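Disulphide isomerase (Xylella fastidiosa, PDB 3FK8) probably catalyses thiol-disulphide exchange or isomerisation, as a small protein of the thioredoxin superfamily. Local coordinates at residues P31-F36 / F64-I69; T42-L47 / G91-V96; D48-N53 / M119-I124. One frame throughout, in Å; residues are numbered along the deposited sequence.

The three contacts run from the sheet core of a thioredoxin fold to its helical flank. Interaction 1 pairs two parallel strands, and interaction 2 sets the cis-proline before strand 94-98 against the start of helix 42-51, where the probable redox cysteine Cys44 lies; their centres are about 12 Å apart. They share the sheet: Phe36 N lies 2.8 Å from Ala94 O, a probable hydrogen bond. Interaction 3 continues along helix 42-51 to helix 121-132, its centre about 11 Å from that of interaction 2, and Leu47 CD1 packs 4.0 Å from Ile124 CG2. A salt bridge of 2.8 Å between Lys68 NZ and Asp48 OD1 ties interaction 1 to interaction 3.

Interaction 1: residues P31-F36 / F64-I69; sequences PTLLVF and FEVVKI
The parallel strand pair of the thioredoxin fold, strands 32-37 and 65-70, is joined here by a regular ladder of backbone bonds, with helices 42-51 and 54-63 in the connection between them. The axes of the two short strand segments approach to 4.5 Å and differ by 16° in direction. From strand 32-37 and the residue before it, Pro31, Leu33 and Val35 supply all the bonding groups: Glu65 N donates to Pro31 O, Leu33 N to Glu65 O (2.7 Å), Val67 N to Leu33 O, Val35 N to Val67 O, and Ile69 N to Val35 O (2.8 Å). Alpha hydrogens supplement the ladder, as where Leu34 CA approaches Val67 O.

Side chains alternate between the two faces of the sheet. Leu33, Val35, Val66 and Lys68 share one; Leu33 also reaches Phe128 of helix 121-132 there, while the Lys68 chain leads away to a salt bridge with Asp48. At the entrance to the ladder the Phe64 ring crosses Pro31 at about a right angle, its CD1 lying 3.8 Å from Pro31 CG, and Leu33 CB adds a second contact to the same ring atom at 4.0 Å.

Thr32, Leu34, Phe36, Glu65, Val67 and Ile69 point to the other face, where Thr32 and Val67 also touch helix 14-28. Leu34 and Val67 lie side by side, with CD2 of the leucine 4.0 Å from CB of the valine. Phe36 and Ile69 likewise point the same way. CG1 of Ile69 is anti to its carbonyl carbon (chi1 -61°), and with chi2 at 148° the chain leans over the neighbouring strand, bringing CD1 over one face of the Phe36 ring. This is a CH-pi contact: Ile69 CD1 sits 3.9 Å from the ring centroid, displaced toward the rim, and comes closest to Phe36 CZ at 3.6 Å.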
ATOM      1  N   PRO A  31      10.088  -0.245   8.163  1.00 15.57           N
ATOM      2  CA  PRO A  31       9.681   0.354   6.879  1.00 15.31           C
ATOM      3  C   PRO A  31       8.189   0.715   6.874  1.00 15.60           C
ATOM      4  O   PRO A  31       7.379   0.152   7.655  1.00 15.59           O
ATOM      5  CB  PRO A  31       9.964  -0.777   5.888  1.00 17.02           C
ATOM      6  CG  PRO A  31       9.856  -2.030   6.668  1.00 18.59           C
ATOM      7  CD  PRO A  31      10.320  -1.700   8.056  1.00 16.85           C
ATOM      8  N   THR A  32       7.829   1.649   6.008  1.00 14.79           N
ATOM      9  CA  THR A  32       6.442   2.034   5.795  1.00 15.42           C
ATOM     10  C   THR A  32       5.969   1.515   4.442  1.00 13.53           C
ATOM     11  O   THR A  32       6.687   1.599   3.445  1.00 13.80           O
ATOM     12  CB  THR A  32       6.311   3.545   5.838  1.00 16.24           C
ATOM     13  OG1 THR A  32       6.725   3.997   7.124  1.00 19.54           O
ATOM     14  CG2 THR A  32       4.865   4.016   5.556  1.00 18.03           C
ATOM     15  N   LEU A  33       4.774   0.945   4.427  1.00 13.13           N
ATOM     16  CA  LEU A  33       4.136   0.470   3.225  1.00 11.85           C
ATOM     17  C   LEU A  33       3.057   1.461   2.801  1.00 11.53           C
ATOM     18  O   LEU A  33       2.118   1.722   3.543  1.00 12.65           O
ATOM     19  CB  LEU A  33       3.501  -0.848   3.580  1.00 13.87           C
ATOM     20  CG  LEU A  33       2.757  -1.593   2.536  1.00 14.15           C
ATOM     21  CD1 LEU A  33       3.736  -2.004   1.428  1.00 18.49           C
ATOM     22  CD2 LEU A  33       2.055  -2.829   3.109  1.00 17.93           C
ATOM     23  N   LEU A  34       3.258   2.049   1.639  1.00 10.15           N
ATOM     24  CA  LEU A  34       2.251   2.919   1.033  1.00 10.27           C
ATOM     25  C   LEU A  34       1.466   2.105  -0.012  1.00 10.23           C
ATOM     26  O   LEU A  34       2.078   1.532  -0.924  1.00 10.94           O
ATOM     27  CB  LEU A  34       2.927   4.068   0.331  1.00 11.55           C
ATOM     28  CG  LEU A  34       3.873   4.956   1.116  1.00 14.93           C
ATOM     29  CD1 LEU A  34       4.387   6.137   0.312  1.00 16.34           C
ATOM     30  CD2 LEU A  34       3.216   5.425   2.403  1.00 17.69           C
ATOM     31  N   VAL A  35       0.155   2.046   0.160  1.00 10.07           N
ATOM     32  CA  VAL A  35      -0.699   1.263  -0.735  1.00  9.89           C
ATOM     33  C   VAL A  35      -1.580   2.216  -1.491  1.00  8.89           C
ATOM     34  O   VAL A  35      -2.439   2.894  -0.901  1.00 10.03           O
ATOM     35  CB  VAL A  35      -1.574   0.225   0.016  1.00 10.70           C
ATOM     36  CG1 VAL A  35      -2.299  -0.637  -0.982  1.00 12.17           C
ATOM     37  CG2 VAL A  35      -0.703  -0.599   0.988  1.00 12.84           C
ATOM     38  N   PHE A  36      -1.327   2.336  -2.798  1.00  9.01           N
ATOM     39  CA  PHE A  36      -2.100   3.249  -3.670  1.00  8.66           C
ATOM     40  C   PHE A  36      -3.223   2.484  -4.358  1.00  9.52           C
ATOM     41  O   PHE A  36      -2.986   1.456  -4.994  1.00 10.77           O
ATOM     42  CB  PHE A  36      -1.183   3.823  -4.734  1.00  9.40           C
ATOM     43  CG  PHE A  36      -0.135   4.763  -4.213  1.00  9.64           C
ATOM     44  CD1 PHE A  36      -0.331   6.158  -4.308  1.00 10.27           C
ATOM     45  CD2 PHE A  36       1.048   4.297  -3.636  1.00 10.99           C
ATOM     46  CE1 PHE A  36       0.656   7.033  -3.827  1.00 12.46           C
ATOM     47  CE2 PHE A  36       2.024   5.202  -3.171  1.00 12.18           C
ATOM     48  CZ  PHE A  36       1.832   6.520  -3.271  1.00 13.36           C
ATOM     49  N   PHE A  64       5.617  -3.592   9.192  1.00 14.74           N
ATOM     50  CA  PHE A  64       5.414  -2.314   8.498  1.00 14.35           C
ATOM     51  C   PHE A  64       4.550  -1.366   9.256  1.00 14.08           C
ATOM     52  O   PHE A  64       3.674  -1.775  10.040  1.00 16.02           O
ATOM     53  CB  PHE A  64       4.670  -2.552   7.164  1.00 14.36           C
ATOM     54  CG  PHE A  64       5.402  -3.437   6.196  1.00 14.05           C
ATOM     55  CD1 PHE A  64       6.423  -2.897   5.406  1.00 15.28           C
ATOM     56  CD2 PHE A  64       5.026  -4.797   6.034  1.00 15.78           C
ATOM     57  CE1 PHE A  64       7.102  -3.710   4.521  1.00 17.60           C
ATOM     58  CE2 PHE A  64       5.708  -5.609   5.145  1.00 16.07           C
ATOM     59  CZ  PHE A  64       6.743  -5.052   4.368  1.00 17.53           C
ATOM     60  N   GLU A  65       4.779  -0.085   9.025  1.00 14.46           N
ATOM     61  CA  GLU A  65       3.732   0.925   9.239  1.00 14.65           C
ATOM     62  C   GLU A  65       3.003   0.998   7.916  1.00 15.10           C
ATOM     63  O   GLU A  65       3.610   0.693   6.876  1.00 17.85           O
ATOM     64  CB  GLU A  65       4.366   2.270   9.588  1.00 15.11           C
ATOM     65  CG  GLU A  65       5.134   2.261  10.937  1.00 18.68           C
ATOM     66  CD  GLU A  65       4.261   1.957  12.133  1.00 22.05           C
ATOM     67  OE1 GLU A  65       3.086   2.400  12.180  1.00 23.28           O
ATOM     68  OE2 GLU A  65       4.743   1.233  13.043  1.00 29.92           O
ATOM     69  N   VAL A  66       1.711   1.254   7.910  1.00 14.09           N
ATOM     70  CA  VAL A  66       0.949   1.168   6.634  1.00 13.42           C
ATOM     71  C   VAL A  66       0.059   2.394   6.452  1.00 12.53           C
ATOM     72  O   VAL A  66      -0.564   2.886   7.408  1.00 15.34           O
ATOM     73  CB  VAL A  66      -0.001  -0.018   6.645  1.00 13.77           C
ATOM     74  CG1 VAL A  66      -0.776  -0.137   5.329  1.00 16.72           C
ATOM     75  CG2 VAL A  66       0.714  -1.299   6.924  1.00 17.10           C
ATOM     76  N   VAL A  67       0.012   2.896   5.220  1.00 11.90           N
ATOM     77  CA  VAL A  67      -0.883   4.000   4.821  0.50 11.97           C
ATOM     78  C   VAL A  67      -1.527   3.636   3.509  1.00 11.42           C
ATOM     79  O   VAL A  67      -0.816   3.269   2.575  1.00 12.33           O
ATOM     80  CB  VAL A  67      -0.146   5.345   4.597  0.50 12.87           C
ATOM     81  CG1 VAL A  67      -1.105   6.452   4.103  0.50 14.04           C
ATOM     82  CG2 VAL A  67       0.551   5.788   5.855  0.50 13.64           C
ATOM     83  N   LYS A  68      -2.856   3.771   3.433  1.00 11.07           N
ATOM     84  CA  LYS A  68      -3.599   3.621   2.173  1.00 11.93           C
ATOM     85  C   LYS A  68      -3.853   4.964   1.554  1.00 12.10           C
ATOM     86  O   LYS A  68      -4.336   5.847   2.277  1.00 15.29           O
ATOM     87  CB  LYS A  68      -4.907   2.872   2.376  1.00 14.05           C
ATOM     88  CG  LYS A  68      -4.722   1.347   2.428  1.00 20.37           C
ATOM     89  CD  LYS A  68      -6.072   0.625   2.533  1.00 26.13           C
ATOM     90  CE  LYS A  68      -6.493   0.508   3.982  1.00 28.27           C
ATOM     91  NZ  LYS A  68      -7.758  -0.299   4.187  1.00 27.80           N
ATOM     92  N   ILE A  69      -3.480   5.151   0.292  1.00 11.10           N
ATOM     93  CA  ILE A  69      -3.613   6.423  -0.405  1.00  9.98           C
ATOM     94  C   ILE A  69      -4.635   6.261  -1.542  1.00  9.58           C
ATOM     95  O   ILE A  69      -4.412   5.488  -2.496  1.00 10.60           O
ATOM     96  CB  ILE A  69      -2.252   6.908  -0.992  1.00 10.83           C
ATOM     97  CG1 ILE A  69      -1.295   7.092   0.185  1.00 13.47           C
ATOM     98  CG2 ILE A  69      -2.426   8.165  -1.745  1.00 11.32           C
ATOM     99  CD1 ILE A  69       0.092   6.836  -0.098  1.00 19.22           C
TER

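Interaction 2: residues T42-L47 / G91-V96; sequences TDCRAL and GIPAVV. With FMT (formic acid), chain B.
Cys44 meets the cis-proline loop through its sulfur. From CB, which leaves the helix pointing neither at the loop nor away from it, the side chain turns beside the backbone N (chi1 -66°) and sets SG against the peptide between Ile92 and Pro93. There SG lies 3.6 Å from Pro93 N and 3.7 Å from Pro93 CB, while the terminal methyl of Ile92, CD1, closes on the same sulfur at 3.9 Å. The bond before Pro93 is cis, the hallmark of the loop that faces the active-site cysteines in thioredoxin-fold proteins. Cys44 is the second cysteine of a CxxC pattern at a helix start, with Cys41 the first, and both are modelled as free thiols.

Pro93 fits against one turn of the helix. Its CD touches Asp43 CB at 3.6 Å, and its CB and CG receive a methyl branch of Leu47: with CG anti to the backbone N (chi1 177°), the leucine sends CD2 to 3.7 Å from Pro93 CB. Its other branch, CD1, turns to Ile124 of helix 121-132, and Leu47 also packs on Phe128 there. The carboxylate of Asp43 leads elsewhere, to a salt bridge between OD1 and Arg117.

A formic acid molecule, probably from the crystallisation liquor, sits at the helix start. Thr42 N donates to its O1 at 3.1 Å, in a fairly straight bond of 165° at the hydrogen, and makes a weak, bent hydrogen bond to O2.

No hydrogen bond joins the two segments, whose meeting is sulfur and hydrocarbon around a proline ring. All five residues that touch are buried. The proline nitrogen has no hydrogen to offer the thiol, whose hydrogen bonding is met elsewhere in the protein; with apolar contacts around it, the sulfur's setting is consistent with the shielded second cysteine of a thioredoxin-type site.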
ATOM      1  N   THR A  42     -11.646  -3.415  -8.219  1.00 12.39           N
ATOM      2  CA  THR A  42     -11.902  -4.708  -7.614  0.50 12.26           C
ATOM      3  C   THR A  42     -10.591  -5.368  -7.169  1.00 10.92           C
ATOM      4  O   THR A  42     -10.587  -6.091  -6.183  1.00 12.08           O
ATOM      5  CB  THR A  42     -12.793  -5.607  -8.526  0.50 12.84           C
ATOM      6  OG1 THR A  42     -12.122  -5.901  -9.770  0.50 14.99           O
ATOM      7  CG2 THR A  42     -14.071  -4.873  -8.800  0.50 15.01           C
ATOM      8  N   ASP A  43      -9.465  -5.137  -7.883  1.00 10.02           N
ATOM      9  CA  ASP A  43      -8.199  -5.663  -7.408  1.00  9.87           C
ATOM     10  C   ASP A  43      -7.735  -5.028  -6.123  1.00 10.09           C
ATOM     11  O   ASP A  43      -7.199  -5.686  -5.223  1.00 10.79           O
ATOM     12  CB  ASP A  43      -7.158  -5.520  -8.507  1.00 10.60           C
ATOM     13  CG  ASP A  43      -7.567  -6.294  -9.731  1.00 10.78           C
ATOM     14  OD1 ASP A  43      -7.447  -7.559  -9.717  1.00 11.22           O
ATOM     15  OD2 ASP A  43      -8.061  -5.685 -10.690  1.00 12.82           O
ATOM     16  N   CYS A  44      -8.008  -3.725  -5.963  1.00 10.31           N
ATOM     17  CA  CYS A  44      -7.681  -3.057  -4.702  1.00 10.08           C
ATOM     18  C   CYS A  44      -8.524  -3.582  -3.546  1.00  9.76           C
ATOM     19  O   CYS A  44      -8.012  -3.772  -2.431  1.00 11.60           O
ATOM     20  CB  CYS A  44      -7.942  -1.576  -4.816  1.00 10.67           C
ATOM     21  SG  CYS A  44      -6.860  -0.703  -5.999  1.00 13.03           S
ATOM     22  N   ARG A  45      -9.819  -3.817  -3.810  1.00 11.26           N
ATOM     23  CA  ARG A  45     -10.663  -4.368  -2.773  1.00 12.15           C
ATOM     24  C   ARG A  45     -10.215  -5.778  -2.385  1.00 11.81           C
ATOM     25  O   ARG A  45     -10.204  -6.142  -1.219  1.00 12.14           O
ATOM     26  CB  ARG A  45     -12.125  -4.383  -3.207  1.00 12.50           C
ATOM     27  CG  ARG A  45     -12.691  -2.949  -3.458  1.00 14.76           C
ATOM     28  CD  ARG A  45     -14.231  -2.883  -3.580  1.00 21.38           C
ATOM     29  NE  ARG A  45     -14.742  -3.825  -4.588  1.00 23.97           N
ATOM     30  CZ  ARG A  45     -14.962  -3.549  -5.878  1.00 24.79           C
ATOM     31  NH1 ARG A  45     -14.717  -2.349  -6.378  1.00 25.28           N
ATOM     32  NH2 ARG A  45     -15.455  -4.485  -6.685  1.00 25.57           N
ATOM     33  N   ALA A  46      -9.828  -6.584  -3.378  1.00 11.47           N
ATOM     34  CA  ALA A  46      -9.347  -7.934  -3.091  1.00 11.22           C
ATOM     35  C   ALA A  46      -8.056  -7.938  -2.290  1.00 11.36           C
ATOM     36  O   ALA A  46      -7.887  -8.753  -1.374  1.00 11.47           O
ATOM     37  CB  ALA A  46      -9.207  -8.717  -4.371  1.00 13.74           C
ATOM     38  N   LEU A  47      -7.118  -7.047  -2.637  1.00 10.50           N
ATOM     39  CA  LEU A  47      -5.887  -6.975  -1.894  1.00 10.95           C
ATOM     40  C   LEU A  47      -6.178  -6.627  -0.438  1.00 11.01           C
ATOM     41  O   LEU A  47      -5.638  -7.252   0.494  1.00 12.35           O
ATOM     42  CB  LEU A  47      -4.949  -5.928  -2.529  1.00 10.25           C
ATOM     43  CG  LEU A  47      -3.638  -5.716  -1.789  1.00 10.74           C
ATOM     44  CD1 LEU A  47      -2.795  -6.946  -1.713  1.00 13.09           C
ATOM     45  CD2 LEU A  47      -2.868  -4.521  -2.365  1.00 12.96           C
ATOM     46  N   GLY A  91      -0.361   0.451 -12.984  1.00 18.96           N
ATOM     47  CA  GLY A  91      -1.627  -0.130 -12.525  1.00 17.06           C
ATOM     48  C   GLY A  91      -1.814  -0.024 -11.006  1.00 14.48           C
ATOM     49  O   GLY A  91      -0.832   0.133 -10.276  1.00 16.24           O
ATOM     50  N   ILE A  92      -3.059  -0.175 -10.561  1.00 12.62           N
ATOM     51  CA  ILE A  92      -3.407  -0.276  -9.146  1.00 11.24           C
ATOM     52  C   ILE A  92      -4.054  -1.626  -8.843  1.00 10.58           C
ATOM     53  O   ILE A  92      -4.643  -2.256  -9.718  1.00 12.00           O
ATOM     54  CB  ILE A  92      -4.312   0.917  -8.655  1.00 10.35           C
ATOM     55  CG1 ILE A  92      -5.580   0.993  -9.509  1.00 11.77           C
ATOM     56  CG2 ILE A  92      -3.516   2.234  -8.623  1.00 12.75           C
ATOM     57  CD1 ILE A  92      -6.614   1.929  -8.885  1.00 14.82           C
ATOM     58  N   PRO A  93      -3.935  -2.098  -7.593  1.00  9.60           N
ATOM     59  CA  PRO A  93      -3.189  -1.476  -6.490  1.00  9.97           C
ATOM     60  C   PRO A  93      -1.718  -1.514  -6.734  1.00  9.34           C
ATOM     61  O   PRO A  93      -1.218  -2.376  -7.443  1.00 10.98           O
ATOM     62  CB  PRO A  93      -3.583  -2.344  -5.276  1.00 10.18           C
ATOM     63  CG  PRO A  93      -3.891  -3.689  -5.899  1.00 10.79           C
ATOM     64  CD  PRO A  93      -4.550  -3.379  -7.208  1.00 10.52           C
ATOM     65  N   ALA A  94      -1.007  -0.558  -6.166  1.00  9.67           N
ATOM     66  CA  ALA A  94       0.456  -0.440  -6.269  1.00  9.85           C
ATOM     67  C   ALA A  94       1.018  -0.122  -4.919  1.00  9.60           C
ATOM     68  O   ALA A  94       0.347   0.476  -4.092  1.00 10.71           O
ATOM     69  CB  ALA A  94       0.835   0.623  -7.273  1.00 11.49           C
ATOM     70  N   VAL A  95       2.251  -0.539  -4.663  1.00  8.94           N
ATOM     71  CA  VAL A  95       2.843  -0.290  -3.359  1.00  9.57           C
ATOM     72  C   VAL A  95       4.220   0.363  -3.477  1.00  9.81           C
ATOM     73  O   VAL A  95       4.924   0.185  -4.484  1.00 10.73           O
ATOM     74  CB  VAL A  95       2.851  -1.515  -2.394  1.00 12.02           C
ATOM     75  CG1 VAL A  95       1.392  -2.150  -2.157  1.00 12.83           C
ATOM     76  CG2 VAL A  95       3.674  -2.539  -2.942  1.00 15.19           C
ATOM     77  N   VAL A  96       4.549   1.120  -2.440  1.00  9.14           N
ATOM     78  CA  VAL A  96       5.899   1.652  -2.230  1.00  9.88           C
ATOM     79  C   VAL A  96       6.321   1.211  -0.837  1.00 10.37           C
ATOM     80  O   VAL A  96       5.559   1.347   0.105  1.00 11.58           O
ATOM     81  CB  VAL A  96       5.939   3.205  -2.330  1.00  9.46           C
ATOM     82  CG1 VAL A  96       7.348   3.752  -2.098  1.00 12.46           C
ATOM     83  CG2 VAL A  96       5.404   3.652  -3.642  1.00 11.58           C
TER
HETATM   84  C   FMT B   1     -11.710  -2.634 -11.671  1.00 31.31           C
HETATM   85  O1  FMT B   1     -12.789  -2.746 -11.060  1.00 29.21           O
HETATM   86  O2  FMT B   1     -10.609  -3.083 -11.308  1.00 32.46           O

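Interaction 3: residues D48-N53 / M119-I124; sequences DKSLRN and MSDQGI
Ser50 and Asp121 join two helices of the thioredoxin fold, the later part of helix 42-51 and the first turn of helix 121-132. The buried side of the contact is compact. With chi1 at -171° the Ser50 hydroxyl swings opposite the backbone nitrogen and reaches across to the other helix, where OG donates to Asp121 OD1 at 2.7 Å, meeting that oxygen from above the carboxylate plane. Beneath this bond Ile124 fills in: CD1 lies 3.5 Å from both CB and OG of Ser50, and CG2 meets Leu51 CD2 at 3.7 Å. Leu51 continues onto Ile60, and Ile124 onto Asn56, so helix 54-63 borders the same packed region.

Toward solvent the contact is looser. Asn53 and Asp121 slide past each other in opposite directions with amide and carboxylate planes at 90°, and a water bridges them, donating to Asp121 OD2 at 2.6 Å and accepting from Asn53 ND2. The other end of the amide has a separate task: Asn53 is the N-cap of helix 54-63, and its OD1 accepts from Asn56 N. Helix 121-132 also begins with a side-chain cap: Ser120, one residue before Asp121, accepts through OG from Gly123 N at 2.9 Å.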
ATOM      1  N   ASP A  48      -7.045  -5.617  -0.212  1.00 11.28           N
ATOM      2  CA  ASP A  48      -7.376  -5.232   1.146  1.00 12.60           C
ATOM      3  C   ASP A  48      -8.004  -6.383   1.920  1.00 12.72           C
ATOM      4  O   ASP A  48      -7.643  -6.612   3.096  1.00 14.02           O
ATOM      5  CB  ASP A  48      -8.311  -4.040   1.145  1.00 14.10           C
ATOM      6  CG  ASP A  48      -8.482  -3.444   2.522  1.00 17.61           C
ATOM      7  OD1 ASP A  48      -7.517  -2.821   2.999  1.00 22.35           O
ATOM      8  OD2 ASP A  48      -9.557  -3.657   3.093  1.00 22.75           O
ATOM      9  N   LYS A  49      -8.923  -7.119   1.284  1.00 12.10           N
ATOM     10  CA  LYS A  49      -9.578  -8.225   1.973  1.00 13.73           C
ATOM     11  C   LYS A  49      -8.543  -9.272   2.387  1.00 13.51           C
ATOM     12  O   LYS A  49      -8.583  -9.801   3.502  1.00 14.65           O
ATOM     13  CB  LYS A  49     -10.651  -8.810   1.063  1.00 15.15           C
ATOM     14  CG  LYS A  49     -11.381  -9.986   1.646  1.00 18.01           C
ATOM     15  CD  LYS A  49     -12.348 -10.571   0.666  1.00 21.95           C
ATOM     16  CE  LYS A  49     -13.246 -11.593   1.401  1.00 27.42           C
ATOM     17  NZ  LYS A  49     -14.170 -12.346   0.485  1.00 31.66           N
ATOM     18  N   SER A  50      -7.622  -9.624   1.499  1.00 12.63           N
ATOM     19  CA  SER A  50      -6.579 -10.565   1.858  1.00 12.56           C
ATOM     20  C   SER A  50      -5.658 -10.090   2.964  1.00 13.72           C
ATOM     21  O   SER A  50      -5.313 -10.854   3.873  1.00 14.09           O
ATOM     22  CB  SER A  50      -5.762 -10.888   0.606  1.00 13.34           C
ATOM     23  OG  SER A  50      -4.862 -11.955   0.882  1.00 13.49           O
ATOM     24  N   LEU A  51      -5.254  -8.824   2.911  1.00 12.72           N
ATOM     25  CA  LEU A  51      -4.381  -8.283   3.929  1.00 14.05           C
ATOM     26  C   LEU A  51      -5.033  -8.221   5.297  1.00 14.17           C
ATOM     27  O   LEU A  51      -4.320  -8.176   6.283  1.00 15.98           O
ATOM     28  CB  LEU A  51      -3.797  -6.918   3.528  1.00 13.55           C
ATOM     29  CG  LEU A  51      -2.824  -6.989   2.326  1.00 13.52           C
ATOM     30  CD1 LEU A  51      -2.311  -5.596   2.047  1.00 17.27           C
ATOM     31  CD2 LEU A  51      -1.671  -7.992   2.572  1.00 15.74           C
ATOM     32  N   ARG A  52      -6.371  -8.264   5.306  0.50 14.65           N
ATOM     33  CA  ARG A  52      -7.180  -8.258   6.520  0.50 15.62           C
ATOM     34  C   ARG A  52      -7.202  -9.601   7.229  0.50 14.89           C
ATOM     35  O   ARG A  52      -7.531  -9.645   8.436  0.50 14.56           O
ATOM     36  CB  ARG A  52      -8.632  -7.842   6.216  0.50 15.81           C
ATOM     37  CG  ARG A  52      -8.789  -6.352   6.073  0.50 18.46           C
ATOM     38  CD  ARG A  52     -10.216  -5.893   6.232  0.50 22.78           C
ATOM     39  NE  ARG A  52     -11.032  -6.052   5.040  0.50 24.70           N
ATOM     40  CZ  ARG A  52     -11.841  -7.086   4.814  0.50 25.73           C
ATOM     41  NH1 ARG A  52     -11.916  -8.086   5.685  0.50 28.03           N
ATOM     42  NH2 ARG A  52     -12.563  -7.130   3.703  0.50 26.99           N
ATOM     43  N   ASN A  53      -6.846 -10.688   6.529  1.00 14.57           N
ATOM     44  CA  ASN A  53      -6.966 -12.014   7.159  1.00 14.98           C
ATOM     45  C   ASN A  53      -5.955 -12.145   8.303  1.00 14.42           C
ATOM     46  O   ASN A  53      -5.070 -11.314   8.472  1.00 15.01           O
ATOM     47  CB  ASN A  53      -6.987 -13.163   6.134  1.00 15.34           C
ATOM     48  CG  ASN A  53      -5.615 -13.545   5.588  1.00 13.67           C
ATOM     49  OD1 ASN A  53      -4.590 -13.252   6.183  1.00 15.16           O
ATOM     50  ND2 ASN A  53      -5.611 -14.258   4.461  1.00 16.95           N
HETATM   51  N   MSE A 119      -5.181 -13.338  -7.287  1.00 11.41           N
HETATM   52  CA  MSE A 119      -4.127 -13.907  -6.462  1.00 11.47           C
HETATM   53  C   MSE A 119      -4.715 -14.664  -5.295  1.00 12.37           C
HETATM   54  O   MSE A 119      -5.794 -14.333  -4.792  1.00 14.91           O
HETATM   55  CB  MSE A 119      -3.193 -12.789  -6.023  1.00 11.17           C
HETATM   56  CG  MSE A 119      -2.412 -12.208  -7.175  1.00 11.67           C
HETATM   57 SE   MSE A 119      -1.197 -10.757  -6.584  0.65 14.41          SE
HETATM   58  CE  MSE A 119       0.026 -11.864  -5.553  1.00 15.29           C
ATOM     59  N   SER A 120      -4.022 -15.700  -4.875  1.00 11.79           N
ATOM     60  CA  SER A 120      -4.439 -16.420  -3.673  1.00 12.30           C
ATOM     61  C   SER A 120      -3.950 -15.689  -2.439  1.00 11.36           C
ATOM     62  O   SER A 120      -3.037 -14.835  -2.503  1.00 11.10           O
ATOM     63  CB  SER A 120      -3.848 -17.827  -3.689  1.00 13.75           C
ATOM     64  OG  SER A 120      -2.451 -17.771  -3.569  1.00 15.14           O
ATOM     65  N   ASP A 121      -4.508 -16.030  -1.264  1.00 12.28           N
ATOM     66  CA  ASP A 121      -3.995 -15.477  -0.016  1.00 13.12           C
ATOM     67  C   ASP A 121      -2.508 -15.825   0.167  1.00 12.37           C
ATOM     68  O   ASP A 121      -1.752 -15.017   0.697  1.00 12.76           O
ATOM     69  CB  ASP A 121      -4.783 -15.985   1.191  1.00 13.47           C
ATOM     70  CG  ASP A 121      -6.147 -15.349   1.314  1.00 14.51           C
ATOM     71  OD1 ASP A 121      -6.365 -14.239   0.795  1.00 16.33           O
ATOM     72  OD2 ASP A 121      -7.001 -15.910   2.024  1.00 18.65           O
ATOM     73  N   GLN A 122      -2.094 -17.018  -0.262  1.00 12.38           N
ATOM     74  CA  GLN A 122      -0.718 -17.411  -0.120  1.00 13.76           C
ATOM     75  C   GLN A 122       0.183 -16.586  -1.079  1.00 12.14           C
ATOM     76  O   GLN A 122       1.302 -16.201  -0.714  1.00 12.67           O
ATOM     77  CB  GLN A 122      -0.542 -18.904  -0.447  1.00 15.03           C
ATOM     78  CG  GLN A 122       0.919 -19.361  -0.181  1.00 15.94           C
ATOM     79  CD  GLN A 122       1.294 -19.284   1.282  1.00 18.38           C
ATOM     80  OE1 GLN A 122       0.568 -19.772   2.144  1.00 25.04           O
ATOM     81  NE2 GLN A 122       2.412 -18.745   1.584  1.00 19.63           N
ATOM     82  N   GLY A 123      -0.299 -16.302  -2.312  1.00 11.87           N
ATOM     83  CA  GLY A 123       0.465 -15.459  -3.251  1.00 12.36           C
ATOM     84  C   GLY A 123       0.651 -14.060  -2.674  1.00 10.46           C
ATOM     85  O   GLY A 123       1.732 -13.498  -2.790  1.00 11.38           O
ATOM     86  N   ILE A 124      -0.391 -13.520  -2.033  1.00 10.62           N
ATOM     87  CA  ILE A 124      -0.294 -12.207  -1.435  1.00 10.60           C
ATOM     88  C   ILE A 124       0.665 -12.238  -0.233  1.00 10.01           C
ATOM     89  O   ILE A 124       1.560 -11.382  -0.097  1.00 11.16           O
ATOM     90  CB  ILE A 124      -1.717 -11.655  -1.115  1.00 11.20           C
ATOM     91  CG1 ILE A 124      -2.377 -11.341  -2.451  1.00 12.30           C
ATOM     92  CG2 ILE A 124      -1.666 -10.421  -0.191  1.00 12.91           C
ATOM     93  CD1 ILE A 124      -3.873 -11.101  -2.349  1.00 14.50           C
TER
HETATM   94  O   HOH W   1      -8.650 -14.943   3.749  1.00 33.58           O